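Local coordinates for glycoside hydrolase family protein (Novosphingobium sp. PP1Y, PDB 6Q2F), which is an alpha-L-rhamnosidase, a glycoside hydrolase that probably cleaves terminal alpha-L-rhamnose from glycosides, at residues 524-529 with 547-552; 1045-1050 with 1136-1141. One frame throughout, in Å; residues are numbered along the deposited sequence.

Contact 1 (524-529 with 547-552); sequences RGYDAR and DRFLYD
Tyr526 reaches helix 543-575 with its hydroxyl, OH lying 2.5 Å from OD2 of Asp552 in a very short hydrogen bond donated by the tyrosine. The carboxylate oxygen sits at the ring edge, in the ring plane, while the ring and carboxylate planes stand 66° apart. The same OH meets the edge of the Phe549 ring, 3.8 Å from CD1. Farther along that edge, CB of Ala528 touches Phe549 CE1 at 3.7 Å. Phe549 turns its ring to the loop because CG is anti to the backbone N (chi1 161°). Asp552 CB also meets the bent Arg524 chain, CD lying 3.6 Å away; the guanidinium runs on to a salt bridge with Asp559. Replacing Tyr526 by a phenylalanine would probably cost Asp552 OD2 its hydroxyl donor and leave the loop beyond Gly525 touching this part of the helix mainly through carbon contacts to Phe549. Second-shell bonds position the carboxylate: Ser829 OG pairs with OD1 and the backbone N of Asn830 with OD2. The loop leaves helix 516-524 at Gly525, whose positive phi suits glycine, and passes along helix 543-575, with helix 831-834 touching Tyr526.

Contact 2 (1045-1050 with 1136-1141); sequences RSLWLD and VRLIEE
Arg1045 and Glu1140 cross at a slant, their guanidinium and carboxylate planes 42° apart, and join in a salt bridge of 2.6 Å from NE to OE2. The oxygen lies almost in the guanidinium plane and the N-H points nearly straight at it (164°). A bend at chi3 of 83° turns the arginine toward the carboxylate, which the glutamate carries on a chain extended beyond CG. Glu1141 reaches back over Ser1046, where OE2 accepts a weak bond from the backbone N at 2.8 Å; this last modelled residue is poorly ordered.

From this end the strands 1047-1050 and 1137-1140 run antiparallel, with Trp1048-Ile1139 and Asp1050-Arg1137 as hydrogen-bonded pairs and Leu1047-Glu1140 and Leu1049-Leu1138 as non-hydrogen-bonded pairs. They are the central strands of a four-stranded antiparallel sheet, flanked by 983-987 and 1076-1078, consistent with the galactose-binding-like beta-sandwich found in glycosyl hydrolase family 2.

On the leucine face, Leu1049 slants across both Leu1138 and Val1136. Its CD1 presses on Leu1138 CD1 at 3.5 Å, tighter than usual for two carbons, and lies 3.6 Å from Val1136 CG1. Leu1047 sends CD1 over the aliphatic part of Glu1140, 3.8 Å from CG. On the other face, the Trp1048 ring rises beside its strand and turns NE1 back to Ser1046 OG in a weak bond. Ile1139 extends CD1 to within 3.8 Å of Asp1050 CB. Asp1050 and Arg1137 share a water, which donates to OD1 and accepts weakly from NE, while the backbone N of Gly1052 also binds OD1.

Overall arrangement
Contact 1 and contact 2 lie on opposite sides of the chain's centre, their own centres about 72 Å apart, and have no structural element in common. Contact 1 is buried, joining a loop to a long helix through few side chains, with a hydroxyl-carboxylate bond as its one hydrogen bond between segments. Contact 2 is partly buried and covers more than twice the surface, 676 against 266 Å². Here backbone bonds between two strands do most of the holding, with leucines packed on one face, a salt bridge at one end and a water-linked Asp-Arg pair at the other. It joins the two inner strands of a beta-sheet near the C-terminus, pairing the last strand with one far back in sequence.

Contact 1 (524-529 with 547-552)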
loop_
_atom_site.group_PDB
_atom_site.type_symbol
_atom_site.label_atom_id
_atom_site.label_comp_id
_atom_site.label_asym_id
_atom_site.label_seq_id
_atom_site.Cartn_x
_atom_site.Cartn_y
_atom_site.Cartn_z
ATOM N N ARG A 524 -4.348 26.712 6.413
ATOM C CA ARG A 524 -5.660 26.678 7.051
ATOM C C ARG A 524 -6.301 28.055 7.174
ATOM O O ARG A 524 -7.499 28.140 7.471
ATOM C CB ARG A 524 -5.561 26.053 8.449
ATOM C CG ARG A 524 -4.774 24.718 8.496
ATOM C CD ARG A 524 -5.657 23.547 8.114
ATOM N NE ARG A 524 -5.875 23.431 6.673
ATOM C CZ ARG A 524 -5.071 22.747 5.859
ATOM N NH1 ARG A 524 -3.990 22.146 6.358
ATOM N NH2 ARG A 524 -5.341 22.661 4.554
ATOM N N GLY A 525 -5.535 29.127 7.004
ATOM C CA GLY A 525 -6.093 30.464 7.016
ATOM C C GLY A 525 -6.276 31.111 8.370
ATOM O O GLY A 525 -6.930 32.154 8.436
ATOM N N TYR A 526 -5.766 30.526 9.455
ATOM C CA TYR A 526 -5.852 31.178 10.758
ATOM C C TYR A 526 -4.647 30.797 11.610
ATOM O O TYR A 526 -3.931 29.839 11.316
ATOM C CB TYR A 526 -7.161 30.838 11.503
ATOM C CG TYR A 526 -7.365 29.372 11.918
ATOM C CD1 TYR A 526 -7.810 28.422 11.006
ATOM C CD2 TYR A 526 -7.153 28.958 13.240
ATOM C CE1 TYR A 526 -8.015 27.081 11.384
ATOM C CE2 TYR A 526 -7.362 27.617 13.633
ATOM C CZ TYR A 526 -7.790 26.698 12.699
ATOM O OH TYR A 526 -7.998 25.381 13.091
ATOM N N ASP A 527 -4.440 31.574 12.673
ATOM C CA ASP A 527 -3.287 31.441 13.559
ATOM C C ASP A 527 -3.474 30.258 14.512
ATOM O O ASP A 527 -4.431 30.226 15.291
ATOM C CB ASP A 527 -3.123 32.749 14.334
ATOM C CG ASP A 527 -1.815 32.826 15.110
ATOM O OD1 ASP A 527 -1.090 31.811 15.219
ATOM O OD2 ASP A 527 -1.520 33.926 15.628
ATOM N N ALA A 528 -2.560 29.287 14.469
ATOM C CA ALA A 528 -2.665 28.139 15.369
ATOM C C ALA A 528 -2.245 28.448 16.805
ATOM O O ALA A 528 -2.598 27.679 17.706
ATOM C CB ALA A 528 -1.830 26.966 14.848
ATOM N N ARG A 529 -1.544 29.559 17.053
ATOM C CA ARG A 529 -0.956 29.804 18.373
ATOM C C ARG A 529 -1.951 29.731 19.526
ATOM O O ARG A 529 -1.642 29.067 20.530
ATOM C CB ARG A 529 -0.216 31.149 18.372
ATOM C CG ARG A 529 1.254 30.985 18.009
ATOM C CD ARG A 529 1.771 32.124 17.124
ATOM N NE ARG A 529 2.136 33.314 17.880
ATOM C CZ ARG A 529 1.525 34.492 17.770
ATOM N NH1 ARG A 529 0.512 34.641 16.923
ATOM N NH2 ARG A 529 1.933 35.524 18.505
ATOM N N ASP A 547 -11.448 20.030 18.706
ATOM C CA ASP A 547 -11.397 18.883 17.803
ATOM C C ASP A 547 -11.195 19.332 16.360
ATOM O O ASP A 547 -10.474 18.675 15.596
ATOM C CB ASP A 547 -12.670 18.052 17.931
ATOM C CG ASP A 547 -12.694 17.218 19.192
ATOM O OD1 ASP A 547 -11.626 17.067 19.824
ATOM O OD2 ASP A 547 -13.772 16.704 19.548
ATOM N N ARG A 548 -11.812 20.454 15.967
ATOM C CA ARG A 548 -11.597 20.948 14.611
ATOM C C ARG A 548 -10.208 21.542 14.457
ATOM O O ARG A 548 -9.570 21.367 13.414
ATOM C CB ARG A 548 -12.665 21.967 14.229
ATOM C CG ARG A 548 -14.017 21.323 14.008
ATOM C CD ARG A 548 -15.083 22.359 13.771
ATOM N NE ARG A 548 -16.373 21.698 13.629
ATOM C CZ ARG A 548 -17.496 22.308 13.276
ATOM N NH1 ARG A 548 -17.513 23.617 13.020
ATOM N NH2 ARG A 548 -18.598 21.597 13.176
ATOM N N PHE A 549 -9.699 22.218 15.491
ATOM C CA PHE A 549 -8.322 22.677 15.390
ATOM C C PHE A 549 -7.375 21.502 15.214
ATOM O O PHE A 549 -6.458 21.554 14.387
ATOM C CB PHE A 549 -7.888 23.476 16.608
ATOM C CG PHE A 549 -6.394 23.549 16.729
ATOM C CD1 PHE A 549 -5.658 24.286 15.818
ATOM C CD2 PHE A 549 -5.722 22.834 17.704
ATOM C CE1 PHE A 549 -4.277 24.349 15.901
ATOM C CE2 PHE A 549 -4.341 22.888 17.787
ATOM C CZ PHE A 549 -3.618 23.644 16.883
ATOM N N LEU A 550 -7.566 20.443 15.999
ATOM C CA LEU A 550 -6.666 19.301 15.895
ATOM C C LEU A 550 -6.774 18.653 14.520
ATOM O O LEU A 550 -5.749 18.310 13.914
ATOM C CB LEU A 550 -6.948 18.310 17.029
ATOM C CG LEU A 550 -6.695 18.973 18.397
ATOM C CD1 LEU A 550 -7.311 18.199 19.563
ATOM C CD2 LEU A 550 -5.202 19.209 18.628
ATOM N N TYR A 551 -7.998 18.519 13.990
ATOM C CA TYR A 551 -8.177 18.107 12.598
ATOM C C TYR A 551 -7.355 18.977 11.652
ATOM O O TYR A 551 -6.645 18.469 10.774
ATOM C CB TYR A 551 -9.659 18.165 12.204
ATOM C CG TYR A 551 -9.901 17.979 10.709
ATOM C CD1 TYR A 551 -9.899 19.063 9.843
ATOM C CD2 TYR A 551 -10.105 16.713 10.166
ATOM C CE1 TYR A 551 -10.097 18.898 8.469
ATOM C CE2 TYR A 551 -10.318 16.538 8.788
ATOM C CZ TYR A 551 -10.297 17.633 7.953
ATOM O OH TYR A 551 -10.504 17.488 6.586
ATOM N N ASP A 552 -7.459 20.301 11.807
ATOM C CA ASP A 552 -6.694 21.229 10.975
ATOM C C ASP A 552 -5.196 21.030 11.156
ATOM O O ASP A 552 -4.416 21.180 10.205
ATOM C CB ASP A 552 -7.073 22.682 11.317
ATOM C CG ASP A 552 -8.446 23.068 10.789
ATOM O OD1 ASP A 552 -8.901 22.405 9.825
ATOM O OD2 ASP A 552 -9.061 24.025 11.327
#

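Contact 2 (1045-1050 with 1136-1141)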
loop_
_atom_site.group_PDB
_atom_site.type_symbol
_atom_site.label_atom_id
_atom_site.label_comp_id
_atom_site.label_asym_id
_atom_site.label_seq_id
_atom_site.Cartn_x
_atom_site.Cartn_y
_atom_site.Cartn_z
ATOM N N ARG A 1045 -8.059 -25.457 -41.120
ATOM C CA ARG A 1045 -8.226 -26.475 -40.094
ATOM C C ARG A 1045 -6.977 -26.478 -39.226
ATOM O O ARG A 1045 -5.863 -26.607 -39.741
ATOM C CB ARG A 1045 -8.474 -27.863 -40.708
ATOM C CG ARG A 1045 -9.005 -28.892 -39.706
ATOM C CD ARG A 1045 -9.557 -30.141 -40.385
ATOM N NE ARG A 1045 -8.509 -31.097 -40.730
ATOM C CZ ARG A 1045 -8.004 -31.253 -41.951
ATOM N NH1 ARG A 1045 -8.460 -30.516 -42.959
ATOM N NH2 ARG A 1045 -7.052 -32.155 -42.165
ATOM N N SER A 1046 -7.156 -26.314 -37.923
ATOM C CA SER A 1046 -6.033 -26.272 -37.002
ATOM C C SER A 1046 -5.919 -27.590 -36.248
ATOM O O SER A 1046 -6.878 -28.358 -36.135
ATOM C CB SER A 1046 -6.171 -25.105 -36.017
ATOM O OG SER A 1046 -7.392 -25.194 -35.306
ATOM N N LEU A 1047 -4.716 -27.839 -35.741
ATOM C CA LEU A 1047 -4.408 -29.034 -34.966
ATOM C C LEU A 1047 -3.809 -28.566 -33.652
ATOM O O LEU A 1047 -2.784 -27.875 -33.652
ATOM C CB LEU A 1047 -3.429 -29.949 -35.713
ATOM C CG LEU A 1047 -2.947 -31.237 -35.033
ATOM C CD1 LEU A 1047 -4.129 -32.136 -34.708
ATOM C CD2 LEU A 1047 -1.960 -31.989 -35.927
ATOM N N TRP A 1048 -4.448 -28.924 -32.542
ATOM C CA TRP A 1048 -3.983 -28.534 -31.219
ATOM C C TRP A 1048 -3.374 -29.732 -30.508
ATOM O O TRP A 1048 -3.840 -30.871 -30.661
ATOM C CB TRP A 1048 -5.120 -27.954 -30.379
ATOM C CG TRP A 1048 -5.682 -26.680 -30.954
ATOM C CD1 TRP A 1048 -6.644 -26.573 -31.923
ATOM C CD2 TRP A 1048 -5.305 -25.336 -30.611
ATOM N NE1 TRP A 1048 -6.889 -25.249 -32.196
ATOM C CE2 TRP A 1048 -6.083 -24.470 -31.406
ATOM C CE3 TRP A 1048 -4.389 -24.784 -29.711
ATOM C CZ2 TRP A 1048 -5.973 -23.078 -31.330
ATOM C CZ3 TRP A 1048 -4.281 -23.388 -29.629
ATOM C CH2 TRP A 1048 -5.069 -22.557 -30.438
ATOM N N LEU A 1049 -2.307 -29.468 -29.762
ATOM C CA LEU A 1049 -1.707 -30.429 -28.849
ATOM C C LEU A 1049 -2.149 -30.065 -27.438
ATOM O O LEU A 1049 -1.808 -28.986 -26.936
ATOM C CB LEU A 1049 -0.184 -30.403 -28.951
ATOM C CG LEU A 1049 0.572 -31.376 -28.045
ATOM C CD1 LEU A 1049 0.462 -32.785 -28.594
ATOM C CD2 LEU A 1049 2.030 -30.974 -27.941
ATOM N N ASP A 1050 -2.918 -30.944 -26.805
ATOM C CA ASP A 1050 -3.351 -30.725 -25.434
ATOM C C ASP A 1050 -2.531 -31.631 -24.531
ATOM O O ASP A 1050 -2.533 -32.848 -24.713
ATOM C CB ASP A 1050 -4.843 -31.005 -25.268
ATOM C CG ASP A 1050 -5.371 -30.505 -23.947
ATOM O OD1 ASP A 1050 -4.877 -30.974 -22.900
ATOM O OD2 ASP A 1050 -6.261 -29.633 -23.946
ATOM N N VAL A 1136 -1.824 -36.693 -23.158
ATOM C CA VAL A 1136 -1.432 -35.824 -24.258
ATOM C C VAL A 1136 -2.281 -36.198 -25.465
ATOM O O VAL A 1136 -2.259 -37.352 -25.916
ATOM C CB VAL A 1136 0.066 -35.954 -24.573
ATOM C CG1 VAL A 1136 0.443 -34.995 -25.696
ATOM C CG2 VAL A 1136 0.919 -35.690 -23.316
ATOM N N ARG A 1137 -3.021 -35.225 -25.998
ATOM C CA ARG A 1137 -3.992 -35.489 -27.050
ATOM C C ARG A 1137 -3.801 -34.537 -28.218
ATOM O O ARG A 1137 -3.448 -33.364 -28.035
ATOM C CB ARG A 1137 -5.419 -35.367 -26.526
ATOM C CG ARG A 1137 -5.721 -36.275 -25.365
ATOM C CD ARG A 1137 -7.173 -36.146 -24.998
ATOM N NE ARG A 1137 -7.508 -34.757 -24.751
ATOM C CZ ARG A 1137 -8.744 -34.309 -24.582
ATOM N NH1 ARG A 1137 -9.762 -35.159 -24.631
ATOM N NH2 ARG A 1137 -8.954 -33.020 -24.361
ATOM N N LEU A 1138 -4.015 -35.061 -29.419
ATOM C CA LEU A 1138 -4.125 -34.254 -30.622
ATOM C C LEU A 1138 -5.596 -33.985 -30.873
ATOM O O LEU A 1138 -6.423 -34.901 -30.807
ATOM C CB LEU A 1138 -3.515 -34.968 -31.830
ATOM C CG LEU A 1138 -2.013 -34.825 -32.095
ATOM C CD1 LEU A 1138 -1.233 -34.825 -30.818
ATOM C CD2 LEU A 1138 -1.539 -35.954 -32.985
ATOM N N ILE A 1139 -5.923 -32.724 -31.158
ATOM C CA ILE A 1139 -7.305 -32.277 -31.272
ATOM C C ILE A 1139 -7.460 -31.417 -32.521
ATOM O O ILE A 1139 -6.733 -30.431 -32.697
ATOM C CB ILE A 1139 -7.739 -31.491 -30.023
ATOM C CG1 ILE A 1139 -7.680 -32.371 -28.770
ATOM C CG2 ILE A 1139 -9.138 -30.944 -30.213
ATOM C CD1 ILE A 1139 -7.908 -31.555 -27.487
ATOM N N GLU A 1140 -8.427 -31.753 -33.354
ATOM C CA GLU A 1140 -8.712 -30.997 -34.548
ATOM C C GLU A 1140 -9.976 -30.163 -34.419
ATOM O O GLU A 1140 -10.898 -30.531 -33.737
ATOM C CB GLU A 1140 -8.877 -31.936 -35.735
ATOM C CG GLU A 1140 -7.569 -32.426 -36.314
ATOM C CD GLU A 1140 -7.700 -33.229 -37.598
ATOM O OE1 GLU A 1140 -7.498 -34.464 -37.537
ATOM O OE2 GLU A 1140 -7.993 -32.631 -38.648
ATOM N N GLU A 1141 -10.005 -29.031 -35.098
ATOM C CA GLU A 1141 -11.182 -28.163 -35.127
ATOM C C GLU A 1141 -12.122 -28.538 -36.272
ATOM O O GLU A 1141 -13.098 -29.271 -36.087
ATOM C CB GLU A 1141 -10.769 -26.700 -35.269
ATOM C CG GLU A 1141 -10.232 -26.349 -36.656
ATOM C CD GLU A 1141 -10.001 -24.849 -36.835
ATOM O OE1 GLU A 1141 -10.602 -24.056 -36.078
ATOM O OE2 GLU A 1141 -9.214 -24.458 -37.728
HETATM O O HOH W 1 -5.194 -33.668 -22.948
#